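Local coordinates for protein glucose-1-phosphate thymidylyltransferase (Bacillus anthracis, PDB 4ECM) that catalyses the transfer of a thymidylyl group from dTTP to glucose 1-phosphate, yielding dTDP-glucose and pyrophosphate, probably as the first step towards dTDP-L-rhamnose, at residues I28-G33 against M74-K79; L157-D162 against K187-V192. All coordinates share one frame; numbering follows the deposited sequence. Where two conformers were deposited one is given.

In the fold
From the N terminus, strand 25-30 runs into the glycine-rich turn that meets the nucleotide. The chain then passes through helix 57-67 and returns as strand 72-77, where contact 1 closes its loop by parallel pairing. Contact 2 opens only later: strand 153-159 leads into a loop, strands 167-172 and 175-181 follow, and strand 190-198 pairs back antiparallel. The two loops are therefore in series, neither nested nor crossed. Both contacts belong to one mixed sheet, joined through strand 125-130, which pairs with 25-30 and with 190-198. Their centres lie about 26 Å apart, and dTDP-glucose spans the gap, its base at contact 1 and its sugar at contact 2.

Contact 1 of 2, residues I28-G33 against M74-K79; sequences IILAGG and MIITGK. With DAU (2'deoxy-thymidine-5'-diphospho-alpha-D-glucose), chain B; POP (pyrophosphate 2-), chain C.
I29 turns both its N and its O to the neighbouring strand: its N donates to M74 O at 2.9 Å, and its O accepts from I76 N at 3.1 Å. N-H...O angles of 168° and 172° show that both bonds are nearly straight. A31 N adds a more bent bond to I76 O (2.7 Å, 145°), continuing the parallel ladder. Beyond it, a side chain takes over: the first torsion of T77 sets OG1 beside its own carbonyl carbon, from where it donates to A31 O at 2.9 Å from above the carbonyl plane. One water donates to G33 O and accepts a weak bond from G78 N.

Apolar contacts lie on both faces of the pair. I29 and I75 stand side by side, their CD1 methyls 3.7 Å apart; on the other face L30 CD2 meets I76 CG1 at the same separation.

The turn carries the ligand contacts. G32 N donates to the thymine carbonyl O21 of dTDP-glucose at 2.9 Å, while G33 CA passes 3.5 Å from pyrophosphate O5. This glycine-rich turn after the first strand is characteristic of the sugar nucleotidyltransferase family.

Strand 125-130 bonds to I28 and L30 on the side away from 72-77, and strand 98-103 lies beside 72-77, touched by M74, I75 and I76. Helix 57-67 packs over I29, whereas helix 110-115 packs on I28, L30 and I76.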
loop_
_atom_site.group_PDB
_atom_site.type_symbol
_atom_site.label_atom_id
_atom_site.label_comp_id
_atom_site.label_asym_id
_atom_site.label_seq_id
_atom_site.Cartn_x
_atom_site.Cartn_y
_atom_site.Cartn_z
ATOM N N ILE A 28 0.130 -25.716 -1.480
ATOM C CA ILE A 28 -0.004 -24.762 -0.390
ATOM C C ILE A 28 1.343 -24.107 -0.114
ATOM O O ILE A 28 2.335 -24.797 0.074
ATOM C CB ILE A 28 -0.493 -25.454 0.887
ATOM C CG1 ILE A 28 -1.881 -26.089 0.646
ATOM C CG2 ILE A 28 -0.546 -24.467 2.045
ATOM C CD1 ILE A 28 -2.365 -26.983 1.767
ATOM N N ILE A 29 1.393 -22.776 -0.140
ATOM C CA ILE A 29 2.625 -22.060 0.198
ATOM C C ILE A 29 2.314 -21.250 1.448
ATOM O O ILE A 29 1.404 -20.418 1.443
ATOM C CB ILE A 29 3.123 -21.101 -0.906
ATOM C CG1 ILE A 29 3.329 -21.832 -2.226
ATOM C CG2 ILE A 29 4.459 -20.439 -0.473
ATOM C CD1 ILE A 29 3.733 -20.921 -3.381
ATOM N N LEU A 30 3.049 -21.516 2.519
ATOM C CA LEU A 30 2.858 -20.828 3.785
ATOM C C LEU A 30 3.835 -19.673 3.806
ATOM O O LEU A 30 5.052 -19.872 3.899
ATOM C CB LEU A 30 3.060 -21.793 4.966
ATOM C CG LEU A 30 2.086 -22.978 4.973
ATOM C CD1 LEU A 30 2.260 -23.812 6.239
ATOM C CD2 LEU A 30 0.606 -22.511 4.834
ATOM N N ALA A 31 3.301 -18.460 3.703
ATOM C CA ALA A 31 4.133 -17.275 3.606
ATOM C C ALA A 31 3.840 -16.256 4.688
ATOM O O ALA A 31 4.021 -15.063 4.482
ATOM C CB ALA A 31 3.980 -16.647 2.209
ATOM N N GLY A 32 3.423 -16.734 5.858
ATOM C CA GLY A 32 3.113 -15.864 6.991
ATOM C C GLY A 32 4.323 -15.587 7.862
ATOM O O GLY A 32 5.453 -15.512 7.379
ATOM N N GLY A 33 4.088 -15.421 9.157
ATOM C CA GLY A 33 5.173 -15.118 10.095
ATOM C C GLY A 33 5.466 -13.631 10.219
ATOM O O GLY A 33 5.050 -12.836 9.394
ATOM N N MET A 74 -2.917 -22.566 -2.854
ATOM C CA MET A 74 -3.377 -21.634 -1.853
ATOM C C MET A 74 -2.170 -20.956 -1.203
ATOM O O MET A 74 -1.176 -21.606 -0.875
ATOM C CB MET A 74 -4.249 -22.329 -0.797
ATOM C CG MET A 74 -4.597 -21.416 0.384
ATOM S SD MET A 74 -6.106 -21.880 1.268
ATOM C CE MET A 74 -7.312 -21.418 0.027
ATOM N N ILE A 75 -2.280 -19.651 -1.014
ATOM C CA ILE A 75 -1.227 -18.835 -0.419
ATOM C C ILE A 75 -1.740 -18.284 0.904
ATOM O O ILE A 75 -2.796 -17.637 0.945
ATOM C CB ILE A 75 -0.895 -17.649 -1.325
ATOM C CG1 ILE A 75 -0.484 -18.115 -2.743
ATOM C CG2 ILE A 75 0.171 -16.726 -0.678
ATOM C CD1 ILE A 75 0.791 -18.816 -2.843
ATOM N N ILE A 76 -0.996 -18.533 1.979
ATOM C CA ILE A 76 -1.333 -18.027 3.305
ATOM C C ILE A 76 -0.323 -16.957 3.733
ATOM O O ILE A 76 0.883 -17.165 3.634
ATOM C CB ILE A 76 -1.294 -19.134 4.348
ATOM C CG1 ILE A 76 -2.260 -20.271 3.981
ATOM C CG2 ILE A 76 -1.606 -18.568 5.759
ATOM C CD1 ILE A 76 -3.731 -19.871 3.921
ATOM N N THR A 77 -0.811 -15.805 4.179
ATOM C CA THR A 77 0.078 -14.763 4.695
ATOM C C THR A 77 -0.683 -13.873 5.663
ATOM O O THR A 77 -1.871 -14.085 5.901
ATOM C CB THR A 77 0.739 -13.927 3.561
ATOM O OG1 THR A 77 1.855 -13.188 4.093
ATOM C CG2 THR A 77 -0.269 -12.985 2.903
ATOM N N GLY A 78 0.013 -12.904 6.248
ATOM C CA GLY A 78 -0.602 -11.965 7.204
ATOM C C GLY A 78 -1.466 -10.919 6.517
ATOM O O GLY A 78 -1.323 -10.657 5.329
ATOM N N LYS A 79 -2.364 -10.326 7.281
ATOM C CA LYS A 79 -3.264 -9.307 6.785
ATOM C C LYS A 79 -2.527 -8.122 6.134
ATOM O O LYS A 79 -2.825 -7.734 5.014
ATOM C CB LYS A 79 -4.119 -8.781 7.950
ATOM C CG LYS A 79 -5.183 -7.792 7.534
ATOM C CD LYS A 79 -6.159 -7.436 8.674
ATOM C CE LYS A 79 -5.605 -6.378 9.608
ATOM N NZ LYS A 79 -6.599 -5.993 10.655
HETATM O O6 DAU B . 12.987 -24.700 7.536
HETATM C C6 DAU B . 12.697 -26.030 7.973
HETATM C C5 DAU B . 12.128 -25.991 9.384
HETATM O O5 DAU B . 10.990 -25.135 9.361
HETATM C C4 DAU B . 11.747 -27.391 9.881
HETATM O O4 DAU B . 12.897 -28.221 9.987
HETATM C C3 DAU B . 11.050 -27.351 11.238
HETATM O O3 DAU B . 10.615 -28.686 11.575
HETATM C C2 DAU B . 9.861 -26.389 11.140
HETATM O O2 DAU B . 9.223 -26.224 12.421
HETATM C C1 DAU B . 10.295 -25.028 10.609
HETATM O O1 DAU B . 11.130 -24.400 11.575
HETATM P P2 DAU B . 11.311 -22.795 11.593
HETATM O O3P DAU B . 12.231 -22.348 10.482
HETATM O O4P DAU B . 11.582 -22.410 13.020
HETATM O OPP DAU B . 9.834 -22.285 11.174
HETATM P P DAU B . 9.479 -20.724 11.019
HETATM O O1P DAU B . 10.703 -19.984 10.535
HETATM O O2P DAU B . 8.770 -20.291 12.251
HETATM O "O5'" DAU B . 8.430 -20.728 9.794
HETATM C "C5'" DAU B . 8.893 -21.010 8.489
HETATM C "C4'" DAU B . 7.932 -20.585 7.378
HETATM O "O4'" DAU B . 6.562 -20.877 7.648
HETATM C "C3'" DAU B . 8.033 -19.115 7.035
HETATM O "O3'" DAU B . 8.282 -19.069 5.627
HETATM C "C2'" DAU B . 6.686 -18.518 7.364
HETATM C "C1'" DAU B . 5.764 -19.722 7.488
HETATM N N11 DAU B . 4.890 -19.749 8.673
HETATM C C61 DAU B . 5.499 -19.704 9.953
HETATM C C51 DAU B . 4.759 -19.389 11.075
HETATM C C5A DAU B . 5.397 -19.453 12.447
HETATM C C21 DAU B . 3.577 -19.258 8.544
HETATM O O21 DAU B . 3.028 -19.228 7.321
HETATM N N31 DAU B . 2.820 -18.945 9.624
HETATM C C41 DAU B . 3.345 -18.981 10.876
HETATM O O41 DAU B . 2.582 -18.646 11.941
HETATM P P1 POP C . 10.517 -14.813 12.240
HETATM O O1 POP C . 9.855 -14.144 13.417
HETATM O O2 POP C . 11.767 -14.080 11.831
HETATM O O3 POP C . 10.878 -16.214 12.654
HETATM O O POP C . 9.471 -14.825 11.003
HETATM P P2 POP C . 9.124 -16.168 10.160
HETATM O O4 POP C . 10.421 -16.839 9.768
HETATM O O5 POP C . 8.373 -15.791 8.908
HETATM O O6 POP C . 8.306 -17.147 10.993
HETATM O O HOH W 1 2.878 -12.289 7.597
#

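Contact 2 of 2, residues L157-D162 against K187-V192; sequences LQSVDD and KSSYAV. With DAU (2'deoxy-thymidine-5'-diphospho-alpha-D-glucose), chain B.
Q158 and A191 form the hydrogen-bonded pair of this antiparallel ladder. Q158 N donates to A191 O at 3.0 Å, in the carbonyl plane, and A191 N returns a bond to Q158 O at 2.8 Å, lying 31° out of the Q158 carbonyl plane. V160 N donates to S189 O (2.9 Å), closing the ladder just past the S159-Y190 pair. The S188 hydroxyl accepts from Y190 N in an ST turn just before strand 190-198; S188 OG also bonds to A169 O.

The S159 and S189 hydroxyls approach each other: in one of two conformers of S159, OG is anti to the backbone N (chi1 -177°) and lies 3.3 Å from S189 OG. In that conformer a water bonds to both hydroxyls, and it sits over the centre of a face of the Y190 ring.

Apolar packing divides between the faces. L157 CD2 touches V192 CG2 at 3.7 Å, the side chains crossing at a slant, and L157 CD1 approaches Y190 CB; A191 CB, on the opposite face, meets V160 CG2 from the loop beyond the strand at 3.9 Å.

V192 O accepts a hydrogen bond of 2.7 Å from the glucose hydroxyl O4 of dTDP-glucose, making this strand part of the sugar pocket.

Strand 232-236 flanks 153-159, with N235 bonded to L157, while strand 167-172 lies beside 190-198 and bonds to Y190 through A169. W241 of strand 241-243 packs against Q158 and V160.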
loop_
_atom_site.group_PDB
_atom_site.type_symbol
_atom_site.label_atom_id
_atom_site.label_comp_id
_atom_site.label_asym_id
_atom_site.label_seq_id
_atom_site.Cartn_x
_atom_site.Cartn_y
_atom_site.Cartn_z
ATOM N N LEU A 157 14.069 -35.200 3.664
ATOM C CA LEU A 157 15.179 -34.963 4.589
ATOM C C LEU A 157 16.445 -34.423 3.938
ATOM O O LEU A 157 16.742 -34.706 2.771
ATOM C CB LEU A 157 15.552 -36.263 5.313
ATOM C CG LEU A 157 14.427 -37.061 5.990
ATOM C CD1 LEU A 157 15.013 -38.301 6.695
ATOM C CD2 LEU A 157 13.647 -36.183 6.956
ATOM N N GLN A 158 17.176 -33.635 4.722
ATOM C CA GLN A 158 18.463 -33.095 4.328
ATOM C C GLN A 158 19.441 -33.231 5.460
ATOM O O GLN A 158 19.158 -32.820 6.578
ATOM C CB GLN A 158 18.373 -31.618 3.984
ATOM C CG GLN A 158 18.118 -31.353 2.541
ATOM C CD GLN A 158 19.363 -31.555 1.666
ATOM O OE1 GLN A 158 19.251 -31.817 0.487
ATOM N NE2 GLN A 158 20.524 -31.404 2.245
ATOM N N SER A 159 20.598 -33.810 5.164
ATOM C CA SER A 159 21.659 -33.933 6.148
ATOM C C SER A 159 22.273 -32.546 6.255
ATOM O O SER A 159 22.614 -31.949 5.240
ATOM C CB SER A 159 22.696 -34.955 5.701
ATOM O OG SER A 159 23.690 -35.106 6.700
ATOM N N VAL A 160 22.361 -32.015 7.469
ATOM C CA VAL A 160 22.896 -30.666 7.687
ATOM C C VAL A 160 23.944 -30.594 8.786
ATOM O O VAL A 160 24.045 -31.490 9.632
ATOM C CB VAL A 160 21.755 -29.662 8.050
ATOM C CG1 VAL A 160 20.702 -29.563 6.905
ATOM C CG2 VAL A 160 21.080 -30.043 9.364
ATOM N N ASP A 161 24.703 -29.498 8.769
ATOM C CA ASP A 161 25.768 -29.251 9.733
ATOM C C ASP A 161 25.252 -28.784 11.092
ATOM O O ASP A 161 25.898 -29.002 12.128
ATOM C CB ASP A 161 26.724 -28.174 9.183
ATOM C CG ASP A 161 27.424 -28.609 7.909
ATOM O OD1 ASP A 161 27.715 -29.823 7.766
ATOM O OD2 ASP A 161 27.686 -27.735 7.051
ATOM N N ASP A 162 24.079 -28.163 11.078
ATOM C CA ASP A 162 23.489 -27.550 12.265
ATOM C C ASP A 162 22.063 -28.028 12.501
ATOM O O ASP A 162 21.125 -27.235 12.423
ATOM C CB ASP A 162 23.522 -26.023 12.082
ATOM C CG ASP A 162 22.990 -25.557 10.695
ATOM O OD1 ASP A 162 22.551 -26.390 9.868
ATOM O OD2 ASP A 162 23.012 -24.330 10.433
ATOM N N LYS A 187 19.569 -36.268 17.750
ATOM C CA LYS A 187 19.876 -37.697 17.606
ATOM C C LYS A 187 20.637 -37.958 16.303
ATOM O O LYS A 187 21.297 -38.970 16.167
ATOM C CB LYS A 187 18.583 -38.517 17.558
ATOM C CG LYS A 187 17.766 -38.561 18.858
ATOM C CD LYS A 187 18.349 -39.558 19.854
ATOM C CE LYS A 187 17.503 -39.663 21.130
ATOM N NZ LYS A 187 17.517 -38.395 21.916
ATOM N N SER A 188 20.508 -37.056 15.332
ATOM C CA SER A 188 21.139 -37.233 14.031
ATOM C C SER A 188 21.325 -35.874 13.393
ATOM O O SER A 188 21.014 -34.864 14.006
ATOM C CB SER A 188 20.212 -38.046 13.121
ATOM O OG SER A 188 19.133 -37.229 12.653
ATOM N N SER A 189 21.797 -35.857 12.146
ATOM C CA SER A 189 21.915 -34.612 11.391
ATOM C C SER A 189 20.879 -34.545 10.242
ATOM O O SER A 189 21.005 -33.722 9.325
ATOM C CB SER A 189 23.341 -34.424 10.869
ATOM O OG SER A 189 23.693 -35.460 9.998
ATOM N N TYR A 190 19.852 -35.392 10.313
ATOM C CA TYR A 190 18.788 -35.388 9.305
ATOM C C TYR A 190 17.714 -34.348 9.606
ATOM O O TYR A 190 16.845 -34.589 10.430
ATOM C CB TYR A 190 18.096 -36.743 9.224
ATOM C CG TYR A 190 18.950 -37.882 8.704
ATOM C CD1 TYR A 190 19.321 -37.957 7.356
ATOM C CD2 TYR A 190 19.330 -38.922 9.547
ATOM C CE1 TYR A 190 20.100 -39.042 6.875
ATOM C CE2 TYR A 190 20.094 -39.999 9.084
ATOM C CZ TYR A 190 20.480 -40.061 7.758
ATOM O OH TYR A 190 21.229 -41.160 7.342
ATOM N N ALA A 191 17.777 -33.196 8.944
ATOM C CA ALA A 191 16.772 -32.161 9.116
ATOM C C ALA A 191 15.531 -32.504 8.317
ATOM O O ALA A 191 15.630 -32.925 7.164
ATOM C CB ALA A 191 17.317 -30.797 8.659
ATOM N N VAL A 192 14.358 -32.341 8.929
ATOM C CA VAL A 192 13.089 -32.558 8.235
ATOM C C VAL A 192 12.758 -31.203 7.605
ATOM O O VAL A 192 12.384 -30.245 8.297
ATOM C CB VAL A 192 11.972 -33.044 9.190
ATOM C CG1 VAL A 192 10.645 -33.236 8.438
ATOM C CG2 VAL A 192 12.374 -34.341 9.860
HETATM O O6 DAU B . 12.987 -24.700 7.536
HETATM C C6 DAU B . 12.697 -26.030 7.973
HETATM C C5 DAU B . 12.128 -25.991 9.384
HETATM O O5 DAU B . 10.990 -25.135 9.361
HETATM C C4 DAU B . 11.747 -27.391 9.881
HETATM O O4 DAU B . 12.897 -28.221 9.987
HETATM C C3 DAU B . 11.050 -27.351 11.238
HETATM O O3 DAU B . 10.615 -28.686 11.575
HETATM C C2 DAU B . 9.861 -26.389 11.140
HETATM O O2 DAU B . 9.223 -26.224 12.421
HETATM C C1 DAU B . 10.295 -25.028 10.609
HETATM O O1 DAU B . 11.130 -24.400 11.575
HETATM P P2 DAU B . 11.311 -22.795 11.593
HETATM O O3P DAU B . 12.231 -22.348 10.482
HETATM O O4P DAU B . 11.582 -22.410 13.020
HETATM O OPP DAU B . 9.834 -22.285 11.174
HETATM P P DAU B . 9.479 -20.724 11.019
HETATM O O1P DAU B . 10.703 -19.984 10.535
HETATM O O2P DAU B . 8.770 -20.291 12.251
HETATM O "O5'" DAU B . 8.430 -20.728 9.794
HETATM C "C5'" DAU B . 8.893 -21.010 8.489
HETATM C "C4'" DAU B . 7.932 -20.585 7.378
HETATM O "O4'" DAU B . 6.562 -20.877 7.648
HETATM C "C3'" DAU B . 8.033 -19.115 7.035
HETATM O "O3'" DAU B . 8.282 -19.069 5.627
HETATM C "C2'" DAU B . 6.686 -18.518 7.364
HETATM C "C1'" DAU B . 5.764 -19.722 7.488
HETATM N N11 DAU B . 4.890 -19.749 8.673
HETATM C C61 DAU B . 5.499 -19.704 9.953
HETATM C C51 DAU B . 4.759 -19.389 11.075
HETATM C C5A DAU B . 5.397 -19.453 12.447
HETATM C C21 DAU B . 3.577 -19.258 8.544
HETATM O O21 DAU B . 3.028 -19.228 7.321
HETATM N N31 DAU B . 2.820 -18.945 9.624
HETATM C C41 DAU B . 3.345 -18.981 10.876
HETATM O O41 DAU B . 2.582 -18.646 11.941
HETATM O O HOH W 2 22.243 -37.106 8.353
HETATM O O HOH W 3 25.545 -33.952 7.826
#